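Local coordinates for protein archease (Thermotoga maritima, PDB 1J5U), which probably activates the tRNA-splicing ligase RtcB by promoting its guanylylation, and binds calcium, at residues E33-L44 / A85-L96. Sequence-based numbering, arbitrary orientation.
Sequences EELLEEARNILL and APWRIKREGNEL
Ile-89, Leu-36 and Leu-96 close the tight side of this helix-on-sheet contact in the archease fold. Helix 32-47 packs on the edge strand 84-92 and the start of strand 95-105, which a type II' turn from Glu-92 to Glu-95 joins as a beta hairpin. Segments 33-44 and 85-92 run roughly antiparallel, at 146°. Ile-89 pushes CD1 against the helix backbone, 3.8 Å from CA of Glu-37. Its CG1 lies beside the backbone N (chi1 -54°), which puts CG2 anti to that N and against the side chain of Glu-33. Deeper in, CD1 of Leu-36 meets CD1 of Leu-96 at 3.4 Å, closer than usual for two methyl groups. Phe-69 and Trp-76 of helix 66-81 also pack on Leu-36. Farther along, Leu-44 CD2 touches Ala-85 CB.

The other side is looser and wet. Water bridges the segments at two points. One water donates to Glu-33 OE2 and accepts from Arg-91 N. The other accepts from Arg-40 NH1 and from Ile-89 N, lying in the guanidinium plane. The aliphatic part of Arg-40 slides past Pro-86, CG to CG 4.0 Å. Its chain then bends at chi3 (65°), which brings NE and NH2 side-on to Asn-41 OD1, both from one face of that amide. Replacing Arg-40 with alanine would probably cost Asn-41 OD1 both of these donors and the second water its link to the helix, and would uncover Pro-86. At the strand's classic beta bulge, where Trp-87 and Arg-88 both face Thr-99, Arg-88 folds back over the indole. Arg-88 NH1 lies 3.8 Å from Arg-40 NH1 and donates to Trp-87 O at 2.7 Å, from above the carbonyl plane.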
loop_
_atom_site.group_PDB
_atom_site.type_symbol
_atom_site.label_atom_id
_atom_site.label_comp_id
_atom_site.label_asym_id
_atom_site.label_seq_id
_atom_site.Cartn_x
_atom_site.Cartn_y
_atom_site.Cartn_z
ATOM N N GLU A 33 -4.215 -0.852 -11.832
ATOM C CA GLU A 33 -2.772 -0.715 -11.738
ATOM C C GLU A 33 -2.386 0.653 -11.165
ATOM O O GLU A 33 -1.464 0.749 -10.351
ATOM C CB GLU A 33 -2.137 -0.885 -13.117
ATOM C CG GLU A 33 -0.633 -0.793 -13.090
ATOM C CD GLU A 33 -0.000 -1.063 -14.454
ATOM O OE1 GLU A 33 -0.723 -1.490 -15.373
ATOM O OE2 GLU A 33 1.220 -0.852 -14.594
ATOM N N GLU A 34 -3.089 1.708 -11.576
ATOM C CA GLU A 34 -2.769 3.045 -11.075
ATOM C C GLU A 34 -3.143 3.188 -9.592
ATOM O O GLU A 34 -2.523 3.960 -8.878
ATOM C CB GLU A 34 -3.452 4.135 -11.912
ATOM C CG GLU A 34 -2.879 4.247 -13.318
ATOM C CD GLU A 34 -3.348 5.504 -14.046
ATOM O OE1 GLU A 34 -4.283 6.192 -13.574
ATOM O OE2 GLU A 34 -2.782 5.794 -15.106
ATOM N N LEU A 35 -4.156 2.457 -9.139
ATOM C CA LEU A 35 -4.487 2.506 -7.723
ATOM C C LEU A 35 -3.346 1.857 -6.951
ATOM O O LEU A 35 -2.997 2.311 -5.866
ATOM C CB LEU A 35 -5.798 1.784 -7.427
ATOM C CG LEU A 35 -7.011 2.439 -8.104
ATOM C CD1 LEU A 35 -8.255 1.766 -7.608
ATOM C CD2 LEU A 35 -7.063 3.949 -7.770
ATOM N N LEU A 36 -2.766 0.786 -7.502
ATOM C CA LEU A 36 -1.636 0.139 -6.823
ATOM C C LEU A 36 -0.420 1.070 -6.841
ATOM O O LEU A 36 0.365 1.072 -5.900
ATOM C CB LEU A 36 -1.268 -1.203 -7.478
ATOM C CG LEU A 36 -2.163 -2.399 -7.091
ATOM C CD1 LEU A 36 -1.828 -3.596 -7.979
ATOM C CD2 LEU A 36 -1.949 -2.752 -5.620
ATOM N N GLU A 37 -0.253 1.846 -7.912
ATOM C CA GLU A 37 0.867 2.785 -7.992
ATOM C C GLU A 37 0.664 3.815 -6.862
ATOM O O GLU A 37 1.619 4.227 -6.210
ATOM C CB GLU A 37 0.882 3.517 -9.350
ATOM C CG GLU A 37 1.377 2.658 -10.553
ATOM C CD GLU A 37 0.992 3.253 -11.920
ATOM O OE1 GLU A 37 1.045 4.479 -12.069
ATOM O OE2 GLU A 37 0.634 2.503 -12.852
ATOM N N GLU A 38 -0.586 4.237 -6.650
ATOM C CA GLU A 38 -0.864 5.196 -5.581
ATOM C C GLU A 38 -0.664 4.567 -4.179
ATOM O O GLU A 38 -0.218 5.235 -3.246
ATOM C CB GLU A 38 -2.275 5.762 -5.749
ATOM C CG GLU A 38 -2.353 6.837 -6.866
ATOM C CD GLU A 38 -1.336 7.951 -6.660
ATOM O OE1 GLU A 38 -1.017 8.241 -5.490
ATOM O OE2 GLU A 38 -0.852 8.547 -7.656
ATOM N N ALA A 39 -0.982 3.283 -4.025
ATOM C CA ALA A 39 -0.756 2.608 -2.727
ATOM C C ALA A 39 0.755 2.614 -2.498
ATOM O O ALA A 39 1.240 2.862 -1.387
ATOM C CB ALA A 39 -1.285 1.155 -2.758
ATOM N N ARG A 40 1.504 2.332 -3.556
ATOM C CA ARG A 40 2.957 2.353 -3.477
ATOM C C ARG A 40 3.435 3.759 -3.046
ATOM O O ARG A 40 4.250 3.896 -2.136
ATOM C CB ARG A 40 3.583 2.026 -4.844
ATOM C CG ARG A 40 5.106 2.294 -4.890
ATOM C CD ARG A 40 5.596 2.472 -6.348
ATOM N NE ARG A 40 4.985 3.666 -6.924
ATOM C CZ ARG A 40 4.854 3.902 -8.227
ATOM N NH1 ARG A 40 5.313 3.020 -9.112
ATOM N NH2 ARG A 40 4.211 4.991 -8.644
ATOM N N ASN A 41 2.956 4.792 -3.738
ATOM C CA ASN A 41 3.345 6.161 -3.404
ATOM C C ASN A 41 3.107 6.474 -1.921
ATOM O O ASN A 41 3.951 7.081 -1.275
ATOM C CB ASN A 41 2.579 7.171 -4.283
ATOM C CG ASN A 41 3.000 7.110 -5.735
ATOM O OD1 ASN A 41 4.048 6.548 -6.057
ATOM N ND2 ASN A 41 2.193 7.695 -6.625
ATOM N N ILE A 42 1.964 6.052 -1.393
ATOM C CA ILE A 42 1.623 6.284 0.007
ATOM C C ILE A 42 2.636 5.627 0.951
ATOM O O ILE A 42 3.131 6.273 1.887
ATOM C CB ILE A 42 0.191 5.748 0.336
ATOM C CG1 ILE A 42 -0.875 6.615 -0.367
ATOM C CG2 ILE A 42 -0.036 5.739 1.865
ATOM C CD1 ILE A 42 -2.307 6.109 -0.191
ATOM N N LEU A 43 2.948 4.349 0.698
ATOM C CA LEU A 43 3.900 3.604 1.518
ATOM C C LEU A 43 5.283 4.276 1.586
ATOM O O LEU A 43 5.858 4.433 2.674
ATOM C CB LEU A 43 4.037 2.144 0.993
ATOM C CG LEU A 43 2.798 1.236 1.120
ATOM C CD1 LEU A 43 3.111 -0.152 0.533
ATOM C CD2 LEU A 43 2.388 1.097 2.606
ATOM N N LEU A 44 5.807 4.682 0.436
ATOM C CA LEU A 44 7.118 5.340 0.353
ATOM C C LEU A 44 7.130 6.715 1.038
ATOM O O LEU A 44 8.068 7.068 1.762
ATOM C CB LEU A 44 7.509 5.541 -1.112
ATOM C CG LEU A 44 7.671 4.254 -1.928
ATOM C CD1 LEU A 44 7.993 4.583 -3.382
ATOM C CD2 LEU A 44 8.776 3.430 -1.305
ATOM N N ALA A 85 11.311 -2.177 -0.827
ATOM C CA ALA A 85 10.158 -1.329 -1.099
ATOM C C ALA A 85 9.685 -1.377 -2.556
ATOM O O ALA A 85 10.498 -1.409 -3.482
ATOM C CB ALA A 85 10.480 0.115 -0.701
ATOM N N PRO A 86 8.359 -1.412 -2.769
ATOM C CA PRO A 86 7.827 -1.444 -4.138
ATOM C C PRO A 86 8.260 -0.156 -4.848
ATOM O O PRO A 86 8.162 0.937 -4.294
ATOM C CB PRO A 86 6.311 -1.540 -3.922
ATOM C CG PRO A 86 6.112 -0.792 -2.586
ATOM C CD PRO A 86 7.266 -1.384 -1.770
ATOM N N TRP A 87 8.737 -0.277 -6.079
ATOM C CA TRP A 87 9.219 0.889 -6.808
ATOM C C TRP A 87 8.556 1.100 -8.170
ATOM O O TRP A 87 8.062 2.201 -8.483
ATOM C CB TRP A 87 10.751 0.773 -6.959
ATOM C CG TRP A 87 11.383 1.830 -7.821
ATOM C CD1 TRP A 87 11.327 3.189 -7.647
ATOM C CD2 TRP A 87 12.179 1.609 -8.986
ATOM N NE1 TRP A 87 12.040 3.823 -8.635
ATOM C CE2 TRP A 87 12.572 2.877 -9.472
ATOM C CE3 TRP A 87 12.600 0.459 -9.667
ATOM C CZ2 TRP A 87 13.370 3.029 -10.613
ATOM C CZ3 TRP A 87 13.398 0.608 -10.807
ATOM C CH2 TRP A 87 13.774 1.889 -11.265
ATOM N N ARG A 88 8.552 0.051 -8.989
ATOM C CA ARG A 88 7.940 0.144 -10.304
ATOM C C ARG A 88 6.954 -0.995 -10.516
ATOM O O ARG A 88 7.084 -2.059 -9.916
ATOM C CB ARG A 88 9.019 0.122 -11.394
ATOM C CG ARG A 88 9.808 1.436 -11.474
ATOM C CD ARG A 88 8.966 2.542 -12.120
ATOM N NE ARG A 88 9.592 3.864 -12.055
ATOM C CZ ARG A 88 9.496 4.694 -11.017
ATOM N NH1 ARG A 88 8.798 4.348 -9.939
ATOM N NH2 ARG A 88 10.092 5.880 -11.058
ATOM N N ILE A 89 5.964 -0.747 -11.358
ATOM C CA ILE A 89 4.945 -1.737 -11.650
ATOM C C ILE A 89 4.765 -1.816 -13.153
ATOM O O ILE A 89 4.574 -0.794 -13.833
ATOM C CB ILE A 89 3.601 -1.370 -10.993
ATOM C CG1 ILE A 89 3.815 -1.137 -9.488
ATOM C CG2 ILE A 89 2.587 -2.504 -11.245
ATOM C CD1 ILE A 89 2.634 -0.486 -8.778
ATOM N N LYS A 90 4.824 -3.039 -13.663
ATOM C CA LYS A 90 4.704 -3.284 -15.098
ATOM C C LYS A 90 3.728 -4.421 -15.367
ATOM O O LYS A 90 3.898 -5.523 -14.859
ATOM C CB LYS A 90 6.096 -3.621 -15.650
ATOM C CG LYS A 90 6.150 -4.051 -17.117
ATOM C CD LYS A 90 7.600 -4.387 -17.502
ATOM C CE LYS A 90 7.655 -5.209 -18.775
ATOM N NZ LYS A 90 6.755 -4.613 -19.812
ATOM N N ARG A 91 2.690 -4.150 -16.144
ATOM C CA ARG A 91 1.721 -5.180 -16.473
ATOM C C ARG A 91 2.353 -6.173 -17.447
ATOM O O ARG A 91 3.101 -5.788 -18.340
ATOM C CB ARG A 91 0.469 -4.571 -17.120
ATOM C CG ARG A 91 -0.522 -5.602 -17.635
ATOM C CD ARG A 91 -1.869 -4.972 -17.998
ATOM N NE ARG A 91 -2.794 -5.962 -18.540
ATOM C CZ ARG A 91 -4.111 -5.786 -18.638
ATOM N NH1 ARG A 91 -4.663 -4.644 -18.225
ATOM N NH2 ARG A 91 -4.877 -6.751 -19.141
ATOM N N GLU A 92 2.053 -7.446 -17.241
ATOM C CA GLU A 92 2.537 -8.529 -18.094
ATOM C C GLU A 92 1.358 -9.481 -18.195
ATOM O O GLU A 92 1.129 -10.299 -17.305
ATOM C CB GLU A 92 3.751 -9.215 -17.456
ATOM C CG GLU A 92 5.044 -8.936 -18.218
ATOM C CD GLU A 92 6.274 -9.188 -17.398
ATOM O OE1 GLU A 92 6.280 -10.174 -16.628
ATOM O OE2 GLU A 92 7.240 -8.407 -17.530
ATOM N N GLY A 93 0.585 -9.338 -19.266
ATOM C CA GLY A 93 -0.589 -10.175 -19.441
ATOM C C GLY A 93 -1.627 -9.858 -18.373
ATOM O O GLY A 93 -2.025 -8.704 -18.203
ATOM N N ASN A 94 -2.071 -10.877 -17.648
ATOM C CA ASN A 94 -3.060 -10.662 -16.607
ATOM C C ASN A 94 -2.382 -10.687 -15.236
ATOM O O ASN A 94 -2.959 -11.116 -14.235
ATOM C CB ASN A 94 -4.179 -11.713 -16.715
ATOM C CG ASN A 94 -3.702 -13.126 -16.425
ATOM O OD1 ASN A 94 -2.521 -13.430 -16.522
ATOM N ND2 ASN A 94 -4.641 -14.002 -16.072
ATOM N N GLU A 95 -1.139 -10.215 -15.213
ATOM C CA GLU A 95 -0.354 -10.151 -13.988
ATOM C C GLU A 95 0.449 -8.871 -13.933
ATOM O O GLU A 95 0.633 -8.210 -14.943
ATOM C CB GLU A 95 0.635 -11.283 -13.913
ATOM C CG GLU A 95 0.041 -12.652 -13.859
ATOM C CD GLU A 95 1.133 -13.669 -13.838
ATOM O OE1 GLU A 95 1.566 -14.052 -12.722
ATOM O OE2 GLU A 95 1.577 -14.054 -14.947
ATOM N N LEU A 96 0.933 -8.537 -12.742
ATOM C CA LEU A 96 1.740 -7.345 -12.580
ATOM C C LEU A 96 3.113 -7.705 -12.050
ATOM O O LEU A 96 3.236 -8.413 -11.040
ATOM C CB LEU A 96 1.068 -6.379 -11.609
ATOM C CG LEU A 96 -0.297 -5.869 -12.064
ATOM C CD1 LEU A 96 -0.931 -5.143 -10.868
ATOM C CD2 LEU A 96 -0.153 -4.915 -13.270
HETATM O O HOH W 1 2.227 -1.347 -16.984
HETATM O O HOH W 2 5.351 2.101 -11.864
#